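2-polyprenyl-6-methoxyphenol hydroxylase-like FAD-dependent oxidoreductase (Streptomyces sp. NRRL 11266, PDB 6UI5) binds flavin-adenine dinucleotide and is an FAD-dependent oxidoreductase with a Rossmann-type FAD-binding domain and a thioredoxin-like C-terminal domain. Local coordinates at residues L198-N203 with A347-R352; S440-S445 with E486-L491. All coordinates share one frame; numbering follows the deposited sequence.

How the interactions relate
From the N terminus, the chain lays down four of the five strands of the parallel sheet before reaching residues 198-203, in the loop between strands 176-185 and 206-211. Interaction 1 closes 144 residues later, where 347-352 links helix 325-346 to helix 352-365; the span holds the sheet's last strand, 279-281, and the contact ties the antiparallel sheet to this helical region. Interaction 2 opens only after that, in the loop between strands 430-434 and 451-455, and closes a shorter span on helix 484-495 within the C-terminal domain. The two contacts therefore neither nest nor cross. The centres of interactions 1 and 2 are about 53 Å apart, on opposite sides of the chain's centre.

Interaction 1 (L198-N203 with A347-R352)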
loop_
_atom_site.group_PDB
_atom_site.type_symbol
_atom_site.label_atom_id
_atom_site.label_comp_id
_atom_site.label_asym_id
_atom_site.label_seq_id
_atom_site.Cartn_x
_atom_site.Cartn_y
_atom_site.Cartn_z
ATOM N N LEU A 198 3.391 -19.361 17.396
ATOM C CA LEU A 198 4.256 -18.940 16.312
ATOM C C LEU A 198 5.304 -17.964 16.824
ATOM O O LEU A 198 5.014 -17.092 17.650
ATOM C CB LEU A 198 3.421 -18.328 15.197
ATOM C CG LEU A 198 4.123 -17.531 14.115
ATOM C CD1 LEU A 198 3.510 -17.819 12.760
ATOM C CD2 LEU A 198 3.938 -16.093 14.480
ATOM N N SER A 199 6.531 -18.120 16.329
ATOM C CA SER A 199 7.687 -17.353 16.791
ATOM C C SER A 199 8.358 -16.697 15.586
ATOM O O SER A 199 9.366 -17.193 15.070
ATOM C CB SER A 199 8.681 -18.243 17.585
ATOM O OG SER A 199 9.590 -17.435 18.317
ATOM N N TYR A 200 7.777 -15.580 15.138
ATOM C CA TYR A 200 8.495 -14.636 14.291
ATOM C C TYR A 200 9.828 -14.312 14.944
ATOM O O TYR A 200 9.887 -13.998 16.137
ATOM C CB TYR A 200 7.688 -13.339 14.094
ATOM C CG TYR A 200 6.563 -13.365 13.068
ATOM C CD1 TYR A 200 6.828 -13.397 11.703
ATOM C CD2 TYR A 200 5.241 -13.287 13.465
ATOM C CE1 TYR A 200 5.793 -13.401 10.765
ATOM C CE2 TYR A 200 4.202 -13.298 12.538
ATOM C CZ TYR A 200 4.480 -13.356 11.189
ATOM O OH TYR A 200 3.432 -13.363 10.282
ATOM N N THR A 201 10.896 -14.404 14.165
ATOM C CA THR A 201 12.246 -14.165 14.644
ATOM C C THR A 201 12.768 -12.837 14.091
ATOM O O THR A 201 12.026 -12.051 13.482
ATOM C CB THR A 201 13.135 -15.352 14.270
ATOM O OG1 THR A 201 13.061 -15.584 12.858
ATOM C CG2 THR A 201 12.667 -16.606 15.000
ATOM N N ASP A 202 14.063 -12.567 14.318
ATOM C CA ASP A 202 14.686 -11.321 13.879
ATOM C C ASP A 202 15.218 -11.411 12.454
ATOM O O ASP A 202 16.195 -10.741 12.088
ATOM C CB ASP A 202 15.768 -10.898 14.872
ATOM C CG ASP A 202 15.177 -10.391 16.180
ATOM O OD1 ASP A 202 14.272 -11.062 16.728
ATOM O OD2 ASP A 202 15.601 -9.314 16.651
ATOM N N ASN A 203 14.609 -12.277 11.663
ATOM C CA ASN A 203 14.625 -12.266 10.216
ATOM C C ASN A 203 13.224 -12.729 9.854
ATOM O O ASN A 203 12.450 -13.106 10.732
ATOM C CB ASN A 203 15.759 -13.151 9.677
ATOM C CG ASN A 203 15.772 -13.253 8.163
ATOM O OD1 ASN A 203 14.889 -12.725 7.481
ATOM N ND2 ASN A 203 16.785 -13.937 7.627
ATOM N N ALA A 347 6.075 -8.886 1.690
ATOM C CA ALA A 347 7.010 -7.772 1.542
ATOM C C ALA A 347 7.117 -6.930 2.797
ATOM O O ALA A 347 7.899 -5.975 2.802
ATOM C CB ALA A 347 6.612 -6.887 0.362
ATOM N N LEU A 348 6.349 -7.240 3.844
ATOM C CA LEU A 348 6.581 -6.668 5.166
ATOM C C LEU A 348 7.505 -7.532 6.017
ATOM O O LEU A 348 7.763 -7.191 7.178
ATOM C CB LEU A 348 5.259 -6.445 5.913
ATOM C CG LEU A 348 4.294 -5.404 5.338
ATOM C CD1 LEU A 348 3.589 -5.927 4.137
ATOM C CD2 LEU A 348 3.278 -4.935 6.376
ATOM N N LEU A 349 8.012 -8.631 5.462
ATOM C CA LEU A 349 8.882 -9.540 6.179
ATOM C C LEU A 349 10.288 -9.578 5.611
ATOM O O LEU A 349 11.268 -9.509 6.357
ATOM C CB LEU A 349 8.258 -10.939 6.160
ATOM C CG LEU A 349 6.981 -10.972 6.986
ATOM C CD1 LEU A 349 6.278 -12.288 6.789
ATOM C CD2 LEU A 349 7.339 -10.764 8.448
ATOM N N TYR A 350 10.413 -9.657 4.298
ATOM C CA TYR A 350 11.695 -9.936 3.707
ATOM C C TYR A 350 11.788 -9.357 2.303
ATOM O O TYR A 350 10.827 -9.387 1.563
ATOM C CB TYR A 350 11.918 -11.455 3.694
ATOM C CG TYR A 350 13.242 -11.890 3.110
ATOM C CD1 TYR A 350 14.373 -12.039 3.917
ATOM C CD2 TYR A 350 13.369 -12.154 1.752
ATOM C CE1 TYR A 350 15.586 -12.437 3.382
ATOM C CE2 TYR A 350 14.578 -12.533 1.210
ATOM C CZ TYR A 350 15.681 -12.685 2.025
ATOM O OH TYR A 350 16.879 -13.077 1.466
ATOM N N PRO A 351 12.967 -8.862 1.912
ATOM C CA PRO A 351 14.169 -8.726 2.745
ATOM C C PRO A 351 13.987 -7.597 3.730
ATOM O O PRO A 351 13.024 -6.824 3.606
ATOM C CB PRO A 351 15.275 -8.413 1.742
ATOM C CG PRO A 351 14.580 -7.923 0.524
ATOM C CD PRO A 351 13.235 -8.592 0.492
ATOM N N ARG A 352 14.867 -7.499 4.717
ATOM C CA ARG A 352 14.599 -6.564 5.801
ATOM C C ARG A 352 14.677 -5.099 5.371
ATOM O O ARG A 352 13.998 -4.282 6.007
ATOM C CB ARG A 352 15.516 -6.845 6.999
ATOM C CG ARG A 352 16.589 -5.816 7.223
ATOM C CD ARG A 352 17.356 -6.080 8.514
ATOM N NE ARG A 352 18.314 -7.173 8.359
ATOM C CZ ARG A 352 18.143 -8.398 8.856
ATOM N NH1 ARG A 352 17.047 -8.691 9.558
ATOM N NH2 ARG A 352 19.067 -9.334 8.651
#
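The apolar part of the contact joins Tyr200 to Leu349. The two side chains cross at roughly a right angle, and methyl CD2 of Leu349 comes within 3.8 Å of Tyr200 CE1, with CD1 of the same leucine a little farther from that ring carbon. At the far end of the ring, the hydroxyl of Tyr200 is hydrogen-bonded to that of Tyr292, which also touches Leu349.

Polar contacts are sparser. Arg352 bends at chi3 and brings NH1 to the backbone O of Asp202 at 3.4 Å; with an N-H...O angle of 139° this is a weak hydrogen bond, though the oxygen lies near the guanidinium plane.

A third kind is amide against ring. Asn203, its CG anti to the backbone N (chi1 176°), places OD1 at the edge of the Tyr350 ring, 3.7 Å from CD1, with the two planes 20° apart. The Tyr350-Pro351 peptide bond is cis, and Pro351 CB lies over the centre of one face of the Tyr350 ring; Phe224 also meets this ring, nearly parallel. Together these surface contacts join a loop of the antiparallel sheet, with Tyr200 about 11 Å from FAD, to the cis-proline turn between helices 325-346 and 352-365, where Pro351 occupies the N-cap position.

Interaction 2 (S440-S445 with E486-L491); sequences SAQEES and ELRTAL
Glu444 lies against helix 484-495 of the thioredoxin-like C-terminal domain, meeting Leu487 and Arg488 on one turn and Leu491 on the next. The helix packs against the mixed sheet, where Leu491 touches Val451 and Leu467, while 440-445 belongs to the loop between strands 430-434 and 451-455.

The glutamate and Arg488 side chains cross at about a right angle, and their flat ends are likewise turned steeply, the carboxylate and guanidinium planes standing 83° apart. A salt bridge joins them through a single pair, Arg488 NH1 to Glu444 OE2 at 3.0 Å. Its hydrogen bond is weak, bent to 131° at the proton, even though OE2 lies near the guanidinium plane. The carboxylate also rests alongside the aliphatic part of the arginine: Glu444 CD is 3.6 Å from Arg488 CG, and Glu444 OE1 is 3.7 Å from Arg488 CD. A bend at chi3 turns the end of the arginine so that NH1 reaches OE2 while CG and CD lie against the carboxylate.

The same OE2 accepts a hydrogen bond from Gln484 NE2, which also bonds to the backbone O of Gln442. Gln484, at the start of the helix, thus holds both the carboxylate and the loop backbone, which would limit the freedom of the carboxylate.

Nearer its backbone, Glu444 makes an apolar contact. It bends at chi2 (-67°), and its methylene carbons face the leucines: CB lies 4.1 Å from Leu491 CD1, whereas CG meets Leu487 CD2 at 3.4 Å.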
loop_
_atom_site.group_PDB
_atom_site.type_symbol
_atom_site.label_atom_id
_atom_site.label_comp_id
_atom_site.label_asym_id
_atom_site.label_seq_id
_atom_site.Cartn_x
_atom_site.Cartn_y
_atom_site.Cartn_z
ATOM N N SER A 440 -45.155 -9.800 0.298
ATOM C CA SER A 440 -45.429 -8.700 -0.625
ATOM C C SER A 440 -44.637 -8.791 -1.932
ATOM O O SER A 440 -44.897 -7.995 -2.843
ATOM C CB SER A 440 -45.101 -7.365 0.052
ATOM O OG SER A 440 -45.472 -7.364 1.421
ATOM N N ALA A 441 -43.665 -9.698 -2.049
ATOM C CA ALA A 441 -42.837 -9.742 -3.248
ATOM C C ALA A 441 -43.547 -10.553 -4.324
ATOM O O ALA A 441 -44.198 -11.559 -4.030
ATOM C CB ALA A 441 -41.462 -10.328 -2.945
ATOM N N GLN A 442 -43.452 -10.096 -5.569
ATOM C CA GLN A 442 -44.074 -10.796 -6.689
ATOM C C GLN A 442 -43.033 -11.744 -7.259
ATOM O O GLN A 442 -42.037 -11.298 -7.834
ATOM C CB GLN A 442 -44.572 -9.824 -7.758
ATOM C CG GLN A 442 -45.073 -10.520 -9.037
ATOM C CD GLN A 442 -44.930 -9.635 -10.270
ATOM O OE1 GLN A 442 -44.536 -10.104 -11.342
ATOM N NE2 GLN A 442 -45.250 -8.344 -10.121
ATOM N N GLU A 443 -43.241 -13.047 -7.089
ATOM C CA GLU A 443 -42.259 -14.001 -7.572
ATOM C C GLU A 443 -42.475 -14.279 -9.053
ATOM O O GLU A 443 -43.604 -14.515 -9.496
ATOM C CB GLU A 443 -42.301 -15.295 -6.764
ATOM C CG GLU A 443 -43.625 -15.996 -6.704
ATOM C CD GLU A 443 -43.458 -17.443 -6.288
ATOM O OE1 GLU A 443 -42.565 -18.114 -6.860
ATOM O OE2 GLU A 443 -44.201 -17.897 -5.386
ATOM N N GLU A 444 -41.392 -14.232 -9.825
ATOM C CA GLU A 444 -41.486 -14.512 -11.250
ATOM C C GLU A 444 -41.576 -16.027 -11.404
ATOM O O GLU A 444 -40.564 -16.736 -11.377
ATOM C CB GLU A 444 -40.305 -13.908 -11.998
ATOM C CG GLU A 444 -40.189 -12.402 -11.851
ATOM C CD GLU A 444 -41.342 -11.622 -12.535
ATOM O OE1 GLU A 444 -41.931 -12.142 -13.504
ATOM O OE2 GLU A 444 -41.656 -10.487 -12.102
ATOM N N SER A 445 -42.807 -16.522 -11.558
ATOM C CA SER A 445 -43.073 -17.952 -11.659
ATOM C C SER A 445 -42.328 -18.618 -12.805
ATOM O O SER A 445 -42.355 -19.842 -12.907
ATOM C CB SER A 445 -44.571 -18.198 -11.848
ATOM O OG SER A 445 -44.994 -17.783 -13.142
ATOM N N GLU A 486 -35.688 -5.040 -13.266
ATOM C CA GLU A 486 -34.291 -5.403 -13.092
ATOM C C GLU A 486 -34.156 -6.844 -12.620
ATOM O O GLU A 486 -33.287 -7.581 -13.093
ATOM C CB GLU A 486 -33.619 -4.481 -12.073
ATOM C CG GLU A 486 -33.328 -3.093 -12.535
ATOM C CD GLU A 486 -34.588 -2.225 -12.581
ATOM O OE1 GLU A 486 -34.528 -1.150 -13.228
ATOM O OE2 GLU A 486 -35.621 -2.639 -11.984
ATOM N N LEU A 487 -34.987 -7.251 -11.663
ATOM C CA LEU A 487 -34.985 -8.639 -11.227
ATOM C C LEU A 487 -35.211 -9.593 -12.393
ATOM O O LEU A 487 -34.562 -10.642 -12.469
ATOM C CB LEU A 487 -36.041 -8.838 -10.150
ATOM C CG LEU A 487 -36.406 -10.238 -9.684
ATOM C CD1 LEU A 487 -36.805 -10.118 -8.262
ATOM C CD2 LEU A 487 -37.593 -10.693 -10.453
ATOM N N ARG A 488 -36.138 -9.261 -13.305
ATOM C CA ARG A 488 -36.341 -10.112 -14.485
ATOM C C ARG A 488 -35.098 -10.125 -15.380
ATOM O O ARG A 488 -34.849 -11.103 -16.098
ATOM C CB ARG A 488 -37.573 -9.651 -15.294
ATOM C CG ARG A 488 -38.947 -10.101 -14.761
ATOM C CD ARG A 488 -40.120 -9.786 -15.722
ATOM N NE ARG A 488 -40.436 -8.347 -15.825
ATOM C CZ ARG A 488 -41.342 -7.693 -15.082
ATOM N NH1 ARG A 488 -42.052 -8.328 -14.153
ATOM N NH2 ARG A 488 -41.547 -6.391 -15.267
ATOM N N THR A 489 -34.317 -9.047 -15.364
ATOM C CA THR A 489 -33.084 -9.040 -16.140
ATOM C C THR A 489 -32.048 -9.959 -15.489
ATOM O O THR A 489 -31.527 -10.885 -16.123
ATOM C CB THR A 489 -32.572 -7.600 -16.269
ATOM O OG1 THR A 489 -33.482 -6.828 -17.085
ATOM C CG2 THR A 489 -31.164 -7.577 -16.882
ATOM N N ALA A 490 -31.807 -9.748 -14.193
ATOM C CA ALA A 490 -30.949 -10.609 -13.400
ATOM C C ALA A 490 -31.304 -12.086 -13.570
ATOM O O ALA A 490 -30.419 -12.937 -13.700
ATOM C CB ALA A 490 -31.055 -10.185 -11.936
ATOM N N LEU A 491 -32.593 -12.407 -13.591
ATOM C CA LEU A 491 -32.982 -13.799 -13.716
ATOM C C LEU A 491 -32.639 -14.351 -15.092
ATOM O O LEU A 491 -32.243 -15.523 -15.211
ATOM C CB LEU A 491 -34.468 -13.956 -13.424
ATOM C CG LEU A 491 -34.754 -13.846 -11.935
ATOM C CD1 LEU A 491 -36.243 -13.624 -11.749
ATOM C CD2 LEU A 491 -34.267 -15.119 -11.167
#